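Local coordinates for protein putative thioesterase (Novosphingobium aromaticivorans, PDB 3CJY) that probably hydrolyses acyl-CoA thioesters as a double hot dog thioesterase and binds a calcium ion, at residues H32-G37 and V64-L69; V151-G156 and T164-R169; S208-G213 and L248-Q253. All blocks are in the same frame, centred on the assembly; numbering follows the deposited sequence. Where two conformers were deposited one is given.

The three contacts follow one another along the chain without interlocking. Contact 1 lies in the N-terminal hot dog domain, where the run leading into helix 37-52 meets the loop between strands 56-63 and 72-79. Contacts 2 and 3 belong to the C-terminal hot dog domain: the first is the hairpin of strands 149-153 and 163-170, the second pairs strands 203-211 and 247-256. Strands 220-230 and 233-241 bridge these two pairs, whose centres are about 18 Å apart. Contact 1 is farther off, its centre about 25 Å from that of contact 2 and 22 Å from that of contact 3. Strand 56-63, which leads into segment 64-69 of contact 1, pairs with strand 203-211 of contact 3, joining the two domains.

Contact 1: residues H32-G37 and V64-L69; sequences HAYLFG and VSFTPL
Tyr34 and Phe66 meet as a T-shaped pair, the edge of Phe66 turned to the face of Tyr34, with ring centroids 4.8 Å apart and planes at 66°. Phe66 CE1 stands over the middle of the tyrosine ring, while Phe66 CD1 comes 3.6 Å from Tyr34 CG. Tyr34 carries its CG between the backbone N and the carbonyl carbon (chi1 47°), which swings the ring to the side where Phe66 lies. The backbones form a single bridge, Tyr34 opposite Pro68. Leu35 N donates to Thr67 O at 2.9 Å, nearly along the C=O axis, and Leu69 N reaches Ala33 O, also at 2.9 Å, from well above the carbonyl plane. On the inner side Leu35 and Thr67 are buried, their CB atoms 3.9 Å apart; a water accepts from Thr67 N and donates to Leu35 O, linking the two backbones beyond the direct bond. Ala33 CB touches Leu69 CD2 closely, at 3.8 Å, though both residues are partly exposed. On the outer side Phe66 and Pro68 are exposed, and Pro68 points away with little contact to 32-37. Tyr34 also pairs through its backbone with Val27 in the two-stranded sheet of 26-27 and 34-35. Leu69 touches strand 26-27 and Phe36 occupies the N-cap position of helix 37-52, so the contact joins the small sheet, just before that helix, to the loop whose Thr67 and Pro68 lean on strand 98-107.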
loop_
_atom_site.group_PDB
_atom_site.type_symbol
_atom_site.label_atom_id
_atom_site.label_comp_id
_atom_site.label_asym_id
_atom_site.label_seq_id
_atom_site.Cartn_x
_atom_site.Cartn_y
_atom_site.Cartn_z
ATOM N N HIS A 32 -10.008 -19.172 -18.561
ATOM C CA HIS A 32 -10.048 -17.784 -18.175
ATOM C C HIS A 32 -8.848 -17.037 -18.743
ATOM O O HIS A 32 -7.715 -17.546 -18.792
ATOM C CB HIS A 32 -10.067 -17.659 -16.664
ATOM C CG HIS A 32 -11.099 -18.520 -16.010
ATOM N ND1 HIS A 32 -10.962 -19.889 -15.915
ATOM C CD2 HIS A 32 -12.299 -18.220 -15.458
ATOM C CE1 HIS A 32 -12.037 -20.398 -15.336
ATOM N NE2 HIS A 32 -12.861 -19.406 -15.045
ATOM N N ALA A 33 -9.134 -15.828 -19.176
ATOM C CA ALA A 33 -8.133 -14.920 -19.710
ATOM C C ALA A 33 -8.618 -13.513 -19.445
ATOM O O ALA A 33 -9.638 -13.064 -20.016
ATOM C CB ALA A 33 -7.953 -15.143 -21.157
ATOM N N TYR A 34 -7.882 -12.798 -18.606
ATOM C CA TYR A 34 -8.234 -11.423 -18.275
ATOM C C TYR A 34 -6.959 -10.624 -18.126
ATOM O O TYR A 34 -5.863 -11.175 -17.945
ATOM C CB TYR A 34 -9.100 -11.350 -17.002
ATOM C CG TYR A 34 -8.530 -12.197 -15.899
ATOM C CD1 TYR A 34 -7.588 -11.689 -15.002
ATOM C CD2 TYR A 34 -8.891 -13.538 -15.789
ATOM C CE1 TYR A 34 -7.034 -12.494 -14.028
ATOM C CE2 TYR A 34 -8.348 -14.335 -14.821
ATOM C CZ TYR A 34 -7.413 -13.817 -13.956
ATOM O OH TYR A 34 -6.913 -14.657 -12.988
ATOM N N LEU A 35 -7.128 -9.321 -18.211
ATOM C CA LEU A 35 -6.045 -8.370 -18.066
ATOM C C LEU A 35 -5.363 -8.559 -16.718
ATOM O O LEU A 35 -5.998 -8.596 -15.646
ATOM C CB LEU A 35 -6.573 -6.933 -18.219
ATOM C CG LEU A 35 -5.551 -5.797 -18.105
ATOM C CD1 LEU A 35 -4.478 -5.842 -19.192
ATOM C CD2 LEU A 35 -6.314 -4.453 -18.137
ATOM N N PHE A 36 -4.054 -8.764 -16.833
ATOM C CA PHE A 36 -3.147 -8.880 -15.697
ATOM C C PHE A 36 -3.254 -7.636 -14.805
ATOM O O PHE A 36 -3.189 -6.513 -15.273
ATOM C CB PHE A 36 -1.711 -9.086 -16.248
ATOM C CG PHE A 36 -0.640 -9.210 -15.210
ATOM C CD1 PHE A 36 -0.812 -9.966 -14.077
ATOM C CD2 PHE A 36 0.583 -8.596 -15.442
ATOM C CE1 PHE A 36 0.223 -10.093 -13.142
ATOM C CE2 PHE A 36 1.615 -8.696 -14.513
ATOM C CZ PHE A 36 1.426 -9.469 -13.383
ATOM N N GLY A 37 -3.417 -7.874 -13.505
ATOM C CA GLY A 37 -3.555 -6.782 -12.544
ATOM C C GLY A 37 -2.402 -5.804 -12.616
ATOM O O GLY A 37 -2.613 -4.592 -12.605
ATOM N N VAL A 64 -12.341 -3.507 -9.163
ATOM C CA VAL A 64 -13.779 -3.543 -8.983
ATOM C C VAL A 64 -14.386 -4.697 -9.736
ATOM O O VAL A 64 -15.273 -5.379 -9.241
ATOM C CB VAL A 64 -14.403 -2.212 -9.426
ATOM C CG1 VAL A 64 -15.948 -2.251 -9.290
ATOM C CG2 VAL A 64 -13.794 -1.019 -8.635
ATOM N N SER A 65 -13.872 -4.912 -10.941
ATOM C CA SER A 65 -14.352 -5.973 -11.829
ATOM C C SER A 65 -13.266 -6.405 -12.804
ATOM O O SER A 65 -12.261 -5.720 -12.985
ATOM C CB SER A 65 -15.576 -5.503 -12.605
ATOM O OG SER A 65 -16.076 -6.528 -13.440
ATOM N N PHE A 66 -13.516 -7.529 -13.463
ATOM C CA PHE A 66 -12.563 -8.128 -14.404
ATOM C C PHE A 66 -12.650 -7.522 -15.786
ATOM O O PHE A 66 -13.712 -7.092 -16.239
ATOM C CB PHE A 66 -12.755 -9.665 -14.537
ATOM C CG PHE A 66 -12.150 -10.467 -13.422
ATOM C CD1 PHE A 66 -10.793 -10.773 -13.421
ATOM C CD2 PHE A 66 -12.937 -10.962 -12.389
ATOM C CE1 PHE A 66 -10.212 -11.531 -12.393
ATOM C CE2 PHE A 66 -12.360 -11.720 -11.345
ATOM C CZ PHE A 66 -10.992 -12.010 -11.362
ATOM N N THR A 67 -11.491 -7.487 -16.444
ATOM C CA THR A 67 -11.374 -7.025 -17.825
ATOM C C THR A 67 -11.012 -8.241 -18.703
ATOM O O THR A 67 -9.877 -8.674 -18.746
ATOM C CB THR A 67 -10.338 -5.929 -17.992
ATOM O OG1 THR A 67 -10.643 -4.889 -17.065
ATOM C CG2 THR A 67 -10.340 -5.367 -19.428
ATOM N N PRO A 68 -12.007 -8.814 -19.366
ATOM C CA PRO A 68 -11.743 -9.964 -20.191
ATOM C C PRO A 68 -10.782 -9.705 -21.324
ATOM O O PRO A 68 -10.672 -8.590 -21.858
ATOM C CB PRO A 68 -13.128 -10.296 -20.776
ATOM C CG PRO A 68 -14.113 -9.556 -19.920
ATOM C CD PRO A 68 -13.397 -8.355 -19.461
ATOM N N LEU A 69 -10.058 -10.750 -21.692
ATOM C CA LEU A 69 -9.247 -10.695 -22.910
ATOM C C LEU A 69 -10.094 -10.170 -24.059
ATOM O O LEU A 69 -11.240 -10.585 -24.257
ATOM C CB LEU A 69 -8.776 -12.095 -23.292
ATOM C CG LEU A 69 -8.006 -12.321 -24.575
ATOM C CD1 LEU A 69 -6.649 -11.570 -24.630
ATOM C CD2 LEU A 69 -7.799 -13.847 -24.723
HETATM O O HOH W 1 -8.804 -8.125 -15.070
#

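Contact 2: residues V151-G156 and T164-R169; sequences VREAGG and TRLWLR
Ala154 CB fits against the indole of Trp167, 3.5 Å from CD1 and nearly as close to NE1, a small bump lodged beside a broad ring. Chi1 of -76° sends the indole off opposite the carbonyl carbon, and chi2 of 110° turns its CD1 and NE1 to the alanine; Leu221 of strand 220-230 touches both residues. On the sheet face of Val151, Leu166 and Leu168, the two branches of Val151 straddle a single methyl: Leu168 CD2 lies 3.6 Å from Val151 CG2 and 3.7 Å from Val151 CG1. Val151 CG1 also reaches Leu166 CD1 at 4.1 Å, the two side chains crossing at a slant, while the bent chain of Glu153 runs beside Leu166 and brings OE1 to 3.7 Å from Leu166 CD2.

The backbones form an antiparallel hairpin. Arg152 and Trp167 are a hydrogen-bonded pair: Arg152 N donates to Trp167 O at 2.9 Å in the carbonyl plane, and Trp167 N returns a bond to Arg152 O. Ala154 N continues the pairing to Arg165 O at 2.8 Å, just past the end of strand 149-153. Farther on, a water joins Gly155 O to Arg165 NH1 at the edge of the guanidinium.

Arg152 NH2 and Arg169 NH2 approach to 4.4 Å, but each makes a salt bridge to Glu150, which probably offsets their like charges. With Glu153 bound to Arg194, Arg165 to Asp223 and Trp167 NE1 to Pro125 O, the polar ends are tied to residues outside the hairpin, while across the strands the side chains meet mostly through apolar groups.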
loop_
_atom_site.group_PDB
_atom_site.type_symbol
_atom_site.label_atom_id
_atom_site.label_comp_id
_atom_site.label_asym_id
_atom_site.label_seq_id
_atom_site.Cartn_x
_atom_site.Cartn_y
_atom_site.Cartn_z
ATOM N N VAL A 151 11.692 -16.497 -15.810
ATOM C CA VAL A 151 11.637 -16.616 -14.344
ATOM C C VAL A 151 12.574 -17.649 -13.799
ATOM O O VAL A 151 12.588 -18.798 -14.257
ATOM C CB VAL A 151 10.176 -16.961 -13.885
ATOM C CG1 VAL A 151 10.017 -16.983 -12.387
ATOM C CG2 VAL A 151 9.123 -16.016 -14.510
ATOM N N ARG A 152 13.381 -17.236 -12.840
ATOM C CA ARG A 152 14.267 -18.148 -12.165
ATOM C C ARG A 152 14.047 -18.123 -10.651
ATOM O O ARG A 152 13.623 -17.117 -10.069
ATOM C CB ARG A 152 15.696 -17.810 -12.490
ATOM C CG ARG A 152 15.974 -17.953 -13.987
ATOM C CD ARG A 152 17.418 -17.645 -14.313
ATOM N NE ARG A 152 17.643 -17.693 -15.770
ATOM C CZ ARG A 152 18.785 -17.348 -16.335
ATOM N NH1 ARG A 152 19.819 -17.004 -15.597
ATOM N NH2 ARG A 152 18.897 -17.358 -17.646
ATOM N N GLU A 153 14.345 -19.253 -10.024
ATOM C CA GLU A 153 14.170 -19.393 -8.559
ATOM C C GLU A 153 15.356 -18.800 -7.820
ATOM O O GLU A 153 16.472 -19.298 -7.957
ATOM C CB GLU A 153 14.089 -20.859 -8.157
ATOM C CG GLU A 153 12.987 -21.654 -8.769
ATOM C CD GLU A 153 11.597 -21.327 -8.219
ATOM O OE1 GLU A 153 11.517 -20.592 -7.205
ATOM O OE2 GLU A 153 10.586 -21.836 -8.795
ATOM N N ALA A 154 15.124 -17.780 -6.989
ATOM C CA ALA A 154 16.224 -17.143 -6.264
ATOM C C ALA A 154 16.243 -17.489 -4.771
ATOM O O ALA A 154 17.130 -17.046 -4.051
ATOM C CB ALA A 154 16.142 -15.609 -6.426
ATOM N N GLY A 155 15.281 -18.280 -4.316
ATOM C CA GLY A 155 15.101 -18.486 -2.880
ATOM C C GLY A 155 15.980 -19.504 -2.178
ATOM O O GLY A 155 16.126 -19.497 -0.925
ATOM N N GLY A 156 16.578 -20.385 -2.967
ATOM C CA GLY A 156 17.441 -21.408 -2.395
ATOM C C GLY A 156 16.625 -22.476 -1.690
ATOM O O GLY A 156 15.389 -22.391 -1.607
ATOM N N THR A 164 8.863 -15.867 -1.077
ATOM C CA THR A 164 9.139 -16.312 -2.460
ATOM C C THR A 164 10.046 -15.261 -3.091
ATOM O O THR A 164 9.731 -14.057 -3.083
ATOM C CB THR A 164 7.869 -16.531 -3.269
ATOM O OG1 THR A 164 7.126 -17.633 -2.713
ATOM C CG2 THR A 164 8.190 -16.792 -4.752
ATOM N N ARG A 165 11.201 -15.720 -3.565
ATOM C CA ARG A 165 12.185 -14.853 -4.239
ATOM C C ARG A 165 12.481 -15.375 -5.632
ATOM O O ARG A 165 12.925 -16.499 -5.814
ATOM C CB ARG A 165 13.449 -14.728 -3.421
ATOM C CG ARG A 165 13.236 -14.102 -2.087
ATOM C CD ARG A 165 14.398 -14.205 -1.140
ATOM N NE ARG A 165 14.219 -13.250 -0.063
ATOM C CZ ARG A 165 14.649 -13.414 1.169
ATOM N NH1 ARG A 165 15.248 -14.542 1.501
ATOM N NH2 ARG A 165 14.447 -12.461 2.062
ATOM N N LEU A 166 12.096 -14.572 -6.618
ATOM C CA LEU A 166 12.261 -14.905 -8.031
ATOM C C LEU A 166 13.102 -13.852 -8.763
ATOM O O LEU A 166 12.965 -12.653 -8.504
ATOM C CB LEU A 166 10.862 -14.936 -8.690
ATOM C CG LEU A 166 9.843 -15.873 -8.079
ATOM C CD1 LEU A 166 8.508 -15.651 -8.852
ATOM C CD2 LEU A 166 10.270 -17.275 -8.233
ATOM N N TRP A 167 13.940 -14.308 -9.686
ATOM C CA TRP A 167 14.571 -13.431 -10.648
ATOM C C TRP A 167 13.617 -13.375 -11.852
ATOM O O TRP A 167 13.205 -14.406 -12.413
ATOM C CB TRP A 167 15.951 -13.922 -11.103
ATOM C CG TRP A 167 17.054 -13.729 -10.139
ATOM C CD1 TRP A 167 17.700 -14.699 -9.443
ATOM C CD2 TRP A 167 17.656 -12.494 -9.763
ATOM N NE1 TRP A 167 18.690 -14.153 -8.681
ATOM C CE2 TRP A 167 18.667 -12.795 -8.819
ATOM C CE3 TRP A 167 17.447 -11.176 -10.102
ATOM C CZ2 TRP A 167 19.493 -11.799 -8.264
ATOM C CZ3 TRP A 167 18.255 -10.193 -9.539
ATOM C CH2 TRP A 167 19.258 -10.508 -8.645
ATOM N N LEU A 168 13.296 -12.162 -12.268
ATOM C CA LEU A 168 12.396 -11.922 -13.396
ATOM C C LEU A 168 13.049 -11.058 -14.451
ATOM O O LEU A 168 13.736 -10.117 -14.147
ATOM C CB LEU A 168 11.116 -11.195 -12.948
ATOM C CG LEU A 168 10.316 -11.871 -11.842
ATOM C CD1 LEU A 168 9.158 -10.908 -11.436
ATOM C CD2 LEU A 168 9.824 -13.255 -12.240
ATOM N N ARG A 169 12.834 -11.413 -15.705
ATOM C CA ARG A 169 13.389 -10.627 -16.789
ATOM C C ARG A 169 12.437 -10.650 -17.971
ATOM O O ARG A 169 12.022 -11.748 -18.426
ATOM C CB ARG A 169 14.750 -11.162 -17.220
ATOM C CG ARG A 169 15.352 -10.250 -18.305
ATOM C CD ARG A 169 16.739 -10.650 -18.699
ATOM N NE ARG A 169 16.869 -11.995 -19.253
ATOM C CZ ARG A 169 18.063 -12.524 -19.557
ATOM N NH1 ARG A 169 19.162 -11.806 -19.372
ATOM N NH2 ARG A 169 18.178 -13.763 -20.038
HETATM O O HOH W 2 16.076 -16.919 0.247
#

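Contact 3: residues S208-G213 and L248-Q253; sequences SLRITG and LATGAQ
Ser208 and Ala252 open the pairing with reciprocal backbone bonds: Ser208 N donates to Ala252 O at 3.0 Å, almost end-on to the carbonyl, and Ala252 N answers to Ser208 O from well above its plane. Next, Leu209 faces Gly251 in a non-hydrogen-bonded pair with CA atoms 4.3 Å apart. Gly251 CA sits 3.0 Å from Ser208 O, where its lack of a side chain avoids crowding that oxygen. Leu209 extends CG anti to the backbone N (chi1 -167°), and its CD1 lies 4.2 Å from Ala249 CB; beyond, the leucine packs on Ala182 and Ala185 of helix 178-185.

Arg210 and Thr250 form the second hydrogen-bonded pair, Arg210 N to Thr250 O at 2.8 Å and Thr250 N to Arg210 O. Their side chains lie on the other face of the sheet, where Arg210 CB passes 3.7 Å from Thr250 OG1 before the extended arginine leads away. A water donates to Thr250 OG1 and takes a weak bond from Arg210 NE at the guanidinium edge. This is the face the second subunit covers: Arg210 makes a salt bridge to Asp206 of the second subunit, and Thr250 OG1 bonds Gln235 of that subunit. The arrangement is that of a hot dog fold, a curved antiparallel sheet with a helix against one face, here helix 178-185, while the opposite face meets the other copy.

Ile211 follows on the helix side, its CG1 4.3 Å from Ala249 CB, and touches Ala178. At Thr212 the strand has ended, yet Thr212 N still donates to Leu248 O at 2.7 Å. Gly213 N gives the same oxygen a second bond, in the carbonyl plane on a lone pair, beside the classic beta bulge in which Leu248 and Ala249 both face Leu240.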
loop_
_atom_site.group_PDB
_atom_site.type_symbol
_atom_site.label_atom_id
_atom_site.label_comp_id
_atom_site.label_asym_id
_atom_site.label_seq_id
_atom_site.Cartn_x
_atom_site.Cartn_y
_atom_site.Cartn_z
ATOM N N SER A 208 -0.736 -1.876 -4.965
ATOM C CA SER A 208 -0.057 -0.667 -4.479
ATOM C C SER A 208 1.376 -0.761 -4.944
ATOM O O SER A 208 1.982 -1.832 -4.892
ATOM C CB SER A 208 -0.094 -0.584 -2.959
ATOM O OG SER A 208 0.539 0.601 -2.464
ATOM N N LEU A 209 1.913 0.372 -5.395
ATOM C CA LEU A 209 3.345 0.470 -5.861
ATOM C C LEU A 209 3.977 1.784 -5.380
ATOM O O LEU A 209 3.358 2.859 -5.499
ATOM C CB LEU A 209 3.441 0.391 -7.388
ATOM C CG LEU A 209 4.821 0.160 -7.977
ATOM C CD1 LEU A 209 5.302 -1.268 -7.701
ATOM C CD2 LEU A 209 4.872 0.500 -9.475
ATOM N N ARG A 210 5.192 1.677 -4.838
ATOM C CA ARG A 210 5.957 2.849 -4.415
ATOM C C ARG A 210 7.306 2.780 -5.127
ATOM O O ARG A 210 8.105 1.887 -4.868
ATOM C CB ARG A 210 6.132 2.857 -2.886
ATOM C CG ARG A 210 4.826 2.796 -2.196
ATOM C CD ARG A 210 4.906 2.872 -0.680
ATOM N NE ARG A 210 3.602 2.540 -0.174
ATOM C CZ ARG A 210 2.576 3.380 -0.201
ATOM N NH1 ARG A 210 2.779 4.639 -0.597
ATOM N NH2 ARG A 210 1.376 2.981 0.229
ATOM N N ILE A 211 7.566 3.748 -6.005
ATOM C CA ILE A 211 8.777 3.700 -6.810
ATOM C C ILE A 211 9.838 4.634 -6.280
ATOM O O ILE A 211 9.555 5.820 -6.060
ATOM C CB ILE A 211 8.480 4.106 -8.263
ATOM C CG1 ILE A 211 7.437 3.140 -8.849
ATOM C CG2 ILE A 211 9.789 4.150 -9.111
ATOM C CD1 ILE A 211 6.953 3.555 -10.236
ATOM N N THR A 212 11.028 4.105 -6.024
ATOM C CA THR A 212 12.169 4.947 -5.650
ATOM C C THR A 212 13.035 5.281 -6.876
ATOM O O THR A 212 13.543 6.389 -7.022
ATOM C CB THR A 212 13.029 4.314 -4.528
ATOM O OG1 THR A 212 12.246 4.260 -3.334
ATOM C CG2 THR A 212 14.296 5.127 -4.226
ATOM N N GLY A 213 13.197 4.323 -7.769
ATOM C CA GLY A 213 14.009 4.547 -8.954
ATOM C C GLY A 213 13.843 3.478 -9.991
ATOM O O GLY A 213 13.325 2.424 -9.716
ATOM N N LEU A 248 14.448 -0.610 -6.250
ATOM C CA LEU A 248 13.715 0.149 -7.274
ATOM C C LEU A 248 12.331 0.545 -6.805
ATOM O O LEU A 248 11.851 1.696 -6.982
ATOM C CB LEU A 248 13.659 -0.691 -8.565
ATOM C CG LEU A 248 14.985 -1.176 -9.108
ATOM C CD1 LEU A 248 14.727 -2.007 -10.407
ATOM C CD2 LEU A 248 15.979 -0.018 -9.340
ATOM N N ALA A 249 11.620 -0.442 -6.259
ATOM C CA ALA A 249 10.268 -0.200 -5.801
ATOM C C ALA A 249 9.828 -1.179 -4.765
ATOM O O ALA A 249 10.511 -2.201 -4.520
ATOM C CB ALA A 249 9.293 -0.259 -7.003
ATOM N N THR A 250 8.730 -0.850 -4.093
ATOM C CA THR A 250 8.026 -1.821 -3.250
ATOM C C THR A 250 6.565 -1.813 -3.648
ATOM O O THR A 250 6.095 -0.907 -4.319
ATOM C CB THR A 250 8.096 -1.533 -1.751
ATOM O OG1 THR A 250 7.471 -0.275 -1.479
ATOM C CG2 THR A 250 9.541 -1.451 -1.238
ATOM N N GLY A 251 5.863 -2.856 -3.237
ATOM C CA GLY A 251 4.456 -3.007 -3.555
ATOM C C GLY A 251 3.783 -3.887 -2.534
ATOM O O GLY A 251 4.414 -4.475 -1.678
ATOM N N ALA A 252 2.491 -3.908 -2.631
ATOM C CA ALA A 252 1.685 -4.724 -1.738
ATOM C C ALA A 252 0.302 -4.882 -2.305
ATOM O O ALA A 252 -0.107 -4.156 -3.183
ATOM C CB ALA A 252 1.609 -4.085 -0.372
ATOM N N GLN A 253 -0.402 -5.877 -1.780
ATOM C CA GLN A 253 -1.805 -6.125 -2.106
ATOM C C GLN A 253 -2.444 -7.070 -1.111
ATOM O O GLN A 253 -1.768 -7.747 -0.339
ATOM C CB GLN A 253 -2.000 -6.761 -3.475
ATOM C CG GLN A 253 -1.335 -8.148 -3.615
ATOM C CD GLN A 253 -1.559 -8.760 -4.978
ATOM O OE1 GLN A 253 -2.445 -9.611 -5.139
ATOM N NE2 GLN A 253 -0.790 -8.314 -5.968
HETATM O O HOH W 3 5.086 -0.491 0.042
#